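Local atomic coordinates of putative exotoxin (superantigen) (Streptococcus pyogenes, PDB entry 1TY0), a protein that probably acts as a secreted superantigen toxin that binds zinc and can use one common surface for T-cell receptor binding and for dimerization. Residues Tyr16-Ile21 and Phe187-Asp192. Residues are numbered along the deposited sequence; the frame is centred on the assembly and turned at random.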
ATOM      1  N   TYR A  16       3.114  -0.494  11.215  1.00 18.25           N
ATOM      2  CA  TYR A  16       2.481  -1.343  10.219  1.00 18.53           C
ATOM      3  C   TYR A  16       1.362  -0.617   9.475  1.00 17.09           C
ATOM      4  O   TYR A  16       1.281  -0.681   8.251  1.00 15.97           O
ATOM      5  CB  TYR A  16       1.888  -2.597  10.857  1.00 21.65           C
ATOM      6  CG  TYR A  16       0.808  -3.211   9.996  1.00 25.30           C
ATOM      7  CD1 TYR A  16       1.099  -3.704   8.723  1.00 26.27           C
ATOM      8  CD2 TYR A  16      -0.518  -3.248  10.428  1.00 27.18           C
ATOM      9  CE1 TYR A  16       0.096  -4.218   7.904  1.00 29.96           C
ATOM     10  CE2 TYR A  16      -1.527  -3.758   9.615  1.00 30.00           C
ATOM     11  CZ  TYR A  16      -1.212  -4.241   8.356  1.00 31.26           C
ATOM     12  OH  TYR A  16      -2.207  -4.743   7.548  1.00 35.06           O
ATOM     13  N   ALA A  17       0.493   0.053  10.224  1.00 15.35           N
ATOM     14  CA  ALA A  17      -0.636   0.758   9.629  1.00 15.40           C
ATOM     15  C   ALA A  17      -0.229   1.781   8.576  1.00 14.66           C
ATOM     16  O   ALA A  17      -0.822   1.834   7.499  1.00 14.09           O
ATOM     17  CB  ALA A  17      -1.463   1.440  10.723  1.00 12.98           C
ATOM     18  N   TYR A  18       0.790   2.581   8.877  1.00 14.14           N
ATOM     19  CA  TYR A  18       1.226   3.617   7.949  1.00 13.97           C
ATOM     20  C   TYR A  18       2.265   3.228   6.888  1.00 15.04           C
ATOM     21  O   TYR A  18       2.624   4.047   6.049  1.00 15.15           O
ATOM     22  CB  TYR A  18       1.681   4.845   8.749  1.00 12.68           C
ATOM     23  CG  TYR A  18       0.511   5.642   9.301  1.00 11.89           C
ATOM     24  CD1 TYR A  18      -0.164   6.562   8.503  1.00 11.40           C
ATOM     25  CD2 TYR A  18       0.056   5.448  10.608  1.00 12.88           C
ATOM     26  CE1 TYR A  18      -1.267   7.277   8.986  1.00 12.18           C
ATOM     27  CE2 TYR A  18      -1.051   6.157  11.104  1.00 10.67           C
ATOM     28  CZ  TYR A  18      -1.705   7.069  10.284  1.00 12.52           C
ATOM     29  OH  TYR A  18      -2.789   7.776  10.761  1.00 11.84           O
ATOM     30  N   GLU A  19       2.757   1.993   6.930  1.00 14.77           N
ATOM     31  CA  GLU A  19       3.703   1.519   5.911  1.00 14.71           C
ATOM     32  C   GLU A  19       2.778   0.989   4.825  1.00 13.43           C
ATOM     33  O   GLU A  19       2.584  -0.214   4.688  1.00 15.67           O
ATOM     34  CB  GLU A  19       4.574   0.387   6.461  1.00 20.11           C
ATOM     35  CG  GLU A  19       5.801   0.865   7.226  1.00 26.69           C
ATOM     36  CD  GLU A  19       6.877   1.403   6.305  1.00 31.03           C
ATOM     37  OE1 GLU A  19       7.411   0.616   5.489  1.00 34.10           O
ATOM     38  OE2 GLU A  19       7.190   2.608   6.391  1.00 35.02           O
ATOM     39  N   ILE A  20       2.211   1.908   4.055  1.00 13.82           N
ATOM     40  CA  ILE A  20       1.238   1.553   3.037  1.00 14.77           C
ATOM     41  C   ILE A  20       1.268   2.498   1.837  1.00 12.94           C
ATOM     42  O   ILE A  20       1.796   3.605   1.915  1.00 14.04           O
ATOM     43  CB  ILE A  20      -0.167   1.587   3.675  1.00 16.19           C
ATOM     44  CG1 ILE A  20      -1.248   1.215   2.665  1.00 20.33           C
ATOM     45  CG2 ILE A  20      -0.428   2.973   4.236  1.00 19.06           C
ATOM     46  CD1 ILE A  20      -2.627   1.159   3.288  1.00 24.53           C
ATOM     47  N   ILE A  21       0.705   2.041   0.724  1.00 12.11           N
ATOM     48  CA  ILE A  21       0.627   2.832  -0.499  1.00 11.50           C
ATOM     49  C   ILE A  21      -0.771   3.446  -0.520  1.00 10.00           C
ATOM     50  O   ILE A  21      -1.764   2.729  -0.439  1.00 12.81           O
ATOM     51  CB  ILE A  21       0.801   1.941  -1.750  1.00 12.67           C
ATOM     52  CG1 ILE A  21       2.261   1.487  -1.856  1.00 16.55           C
ATOM     53  CG2 ILE A  21       0.378   2.700  -3.008  1.00 15.00           C
ATOM     54  CD1 ILE A  21       3.219   2.607  -2.154  1.00 19.15           C
ATOM     55  N   PHE A 187      -7.473   4.685  10.993  1.00 10.29           N
ATOM     56  CA  PHE A 187      -7.841   5.616   9.933  1.00  9.78           C
ATOM     57  C   PHE A 187      -9.236   6.229  10.084  1.00 11.05           C
ATOM     58  O   PHE A 187      -9.558   7.195   9.403  1.00 10.11           O
ATOM     59  CB  PHE A 187      -7.759   4.931   8.559  1.00  9.63           C
ATOM     60  CG  PHE A 187      -6.393   4.407   8.199  1.00 10.17           C
ATOM     61  CD1 PHE A 187      -5.249   4.824   8.877  1.00 10.68           C
ATOM     62  CD2 PHE A 187      -6.254   3.509   7.139  1.00  8.78           C
ATOM     63  CE1 PHE A 187      -3.985   4.353   8.505  1.00 11.45           C
ATOM     64  CE2 PHE A 187      -5.000   3.033   6.758  1.00 11.73           C
ATOM     65  CZ  PHE A 187      -3.863   3.455   7.442  1.00 11.70           C
ATOM     66  N   LYS A 188     -10.061   5.677  10.968  1.00 11.17           N
ATOM     67  CA  LYS A 188     -11.414   6.196  11.139  1.00 12.73           C
ATOM     68  C   LYS A 188     -11.454   7.691  11.427  1.00 11.27           C
ATOM     69  O   LYS A 188     -12.420   8.365  11.079  1.00 10.43           O
ATOM     70  CB  LYS A 188     -12.149   5.427  12.245  1.00 16.13           C
ATOM     71  CG  LYS A 188     -13.351   4.640  11.733  1.00 23.58           C
ATOM     72  CD  LYS A 188     -13.940   3.742  12.809  1.00 27.72           C
ATOM     73  CE  LYS A 188     -15.219   3.069  12.334  1.00 29.56           C
ATOM     74  NZ  LYS A 188     -15.021   2.263  11.099  1.00 31.48           N
ATOM     75  N   LYS A 189     -10.406   8.211  12.055  1.00 11.48           N
ATOM     76  CA  LYS A 189     -10.360   9.639  12.358  1.00  9.55           C
ATOM     77  C   LYS A 189     -10.504  10.477  11.092  1.00 10.31           C
ATOM     78  O   LYS A 189     -11.048  11.583  11.129  1.00 10.85           O
ATOM     79  CB  LYS A 189      -9.047   9.997  13.073  1.00  9.93           C
ATOM     80  CG  LYS A 189      -7.775   9.580  12.328  1.00  8.73           C
ATOM     81  CD  LYS A 189      -6.526  10.145  13.020  1.00 12.26           C
ATOM     82  CE  LYS A 189      -5.231   9.673  12.370  1.00 11.85           C
ATOM     83  NZ  LYS A 189      -4.863   8.278  12.732  1.00 11.82           N
ATOM     84  N   TYR A 190     -10.055   9.939   9.958  1.00 10.52           N
ATOM     85  CA  TYR A 190     -10.121  10.684   8.709  1.00  8.87           C
ATOM     86  C   TYR A 190     -11.527  10.809   8.137  1.00 10.08           C
ATOM     87  O   TYR A 190     -11.722  11.459   7.118  1.00  9.50           O
ATOM     88  CB  TYR A 190      -9.179  10.067   7.655  1.00  9.41           C
ATOM     89  CG  TYR A 190      -7.727   9.982   8.089  1.00  8.50           C
ATOM     90  CD1 TYR A 190      -7.073  11.091   8.621  1.00 10.66           C
ATOM     91  CD2 TYR A 190      -7.004   8.790   7.954  1.00  8.03           C
ATOM     92  CE1 TYR A 190      -5.738  11.026   9.014  1.00 10.09           C
ATOM     93  CE2 TYR A 190      -5.658   8.712   8.346  1.00  9.64           C
ATOM     94  CZ  TYR A 190      -5.035   9.839   8.875  1.00  9.80           C
ATOM     95  OH  TYR A 190      -3.717   9.785   9.262  1.00 10.60           O
ATOM     96  N   LYS A 191     -12.508  10.190   8.784  1.00 10.32           N
ATOM     97  CA  LYS A 191     -13.873  10.292   8.290  1.00 10.85           C
ATOM     98  C   LYS A 191     -14.388  11.726   8.390  1.00 11.17           C
ATOM     99  O   LYS A 191     -15.366  12.076   7.732  1.00 14.16           O
ATOM    100  CB  LYS A 191     -14.807   9.344   9.047  1.00 11.90           C
ATOM    101  CG  LYS A 191     -14.561   7.883   8.730  1.00 12.57           C
ATOM    102  CD  LYS A 191     -15.535   6.968   9.458  1.00 14.85           C
ATOM    103  CE  LYS A 191     -16.974   7.285   9.096  1.00 16.74           C
ATOM    104  NZ  LYS A 191     -17.898   6.241   9.632  1.00 16.34           N
ATOM    105  N   ASP A 192     -13.740  12.564   9.201  1.00 11.82           N
ATOM    106  CA  ASP A 192     -14.192  13.952   9.289  1.00 13.60           C
ATOM    107  C   ASP A 192     -13.834  14.731   8.023  1.00 11.37           C
ATOM    108  O   ASP A 192     -14.249  15.879   7.857  1.00 11.98           O
ATOM    109  CB  ASP A 192     -13.618  14.667  10.523  1.00 13.90           C
ATOM    110  CG  ASP A 192     -12.103  14.681  10.558  1.00 13.65           C
ATOM    111  OD1 ASP A 192     -11.468  14.574   9.491  1.00 12.91           O
ATOM    112  OD2 ASP A 192     -11.544  14.818  11.670  1.00 15.89           O
TER
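The phenol of Y18 reaches across to the end of helix 183-187 and the 3-10 turn after it, meeting three side chains of 187-192. Edge-to-face, F187 sets its rim on one face of this ring, with CE1 4.0 Å from CZ of Y18 and the planes at 66°. A buried, apolar ring suits the place: F187 CE1 also lies 4.4 Å from CB of A17, whose small side chain lets the ring in, and its CZ makes a close edge contact, 3.4 Å, with O of A17. At its polar end the Y18 hydroxyl is gripped twice: it accepts a bond from K189 NZ at 2.9 Å and donates one to OH of Y190 at 2.7 Å, the latter hydroxyl lying in the plane of the Y18 ring. K189 folds back over Y190, while the bend at chi4 (-77°) turns NZ to Y18. In this small hydrogen-bond network NZ also pairs with D176 (salt bridge) and I186 O, and Y190 OH bonds to D135 of helix 131-146. Against this tight, buried centre, K189 forms a partly exposed edge, though its NZ is held; I20 is a loose but buried flank, CD1 4.6 Å from CE2 of F187. Tyrosine, both aromatic and polar, thus joins the N-terminal helix to the beta-grasp domain in the interdomain packing of the two-domain superantigen fold, OB-fold plus beta-grasp.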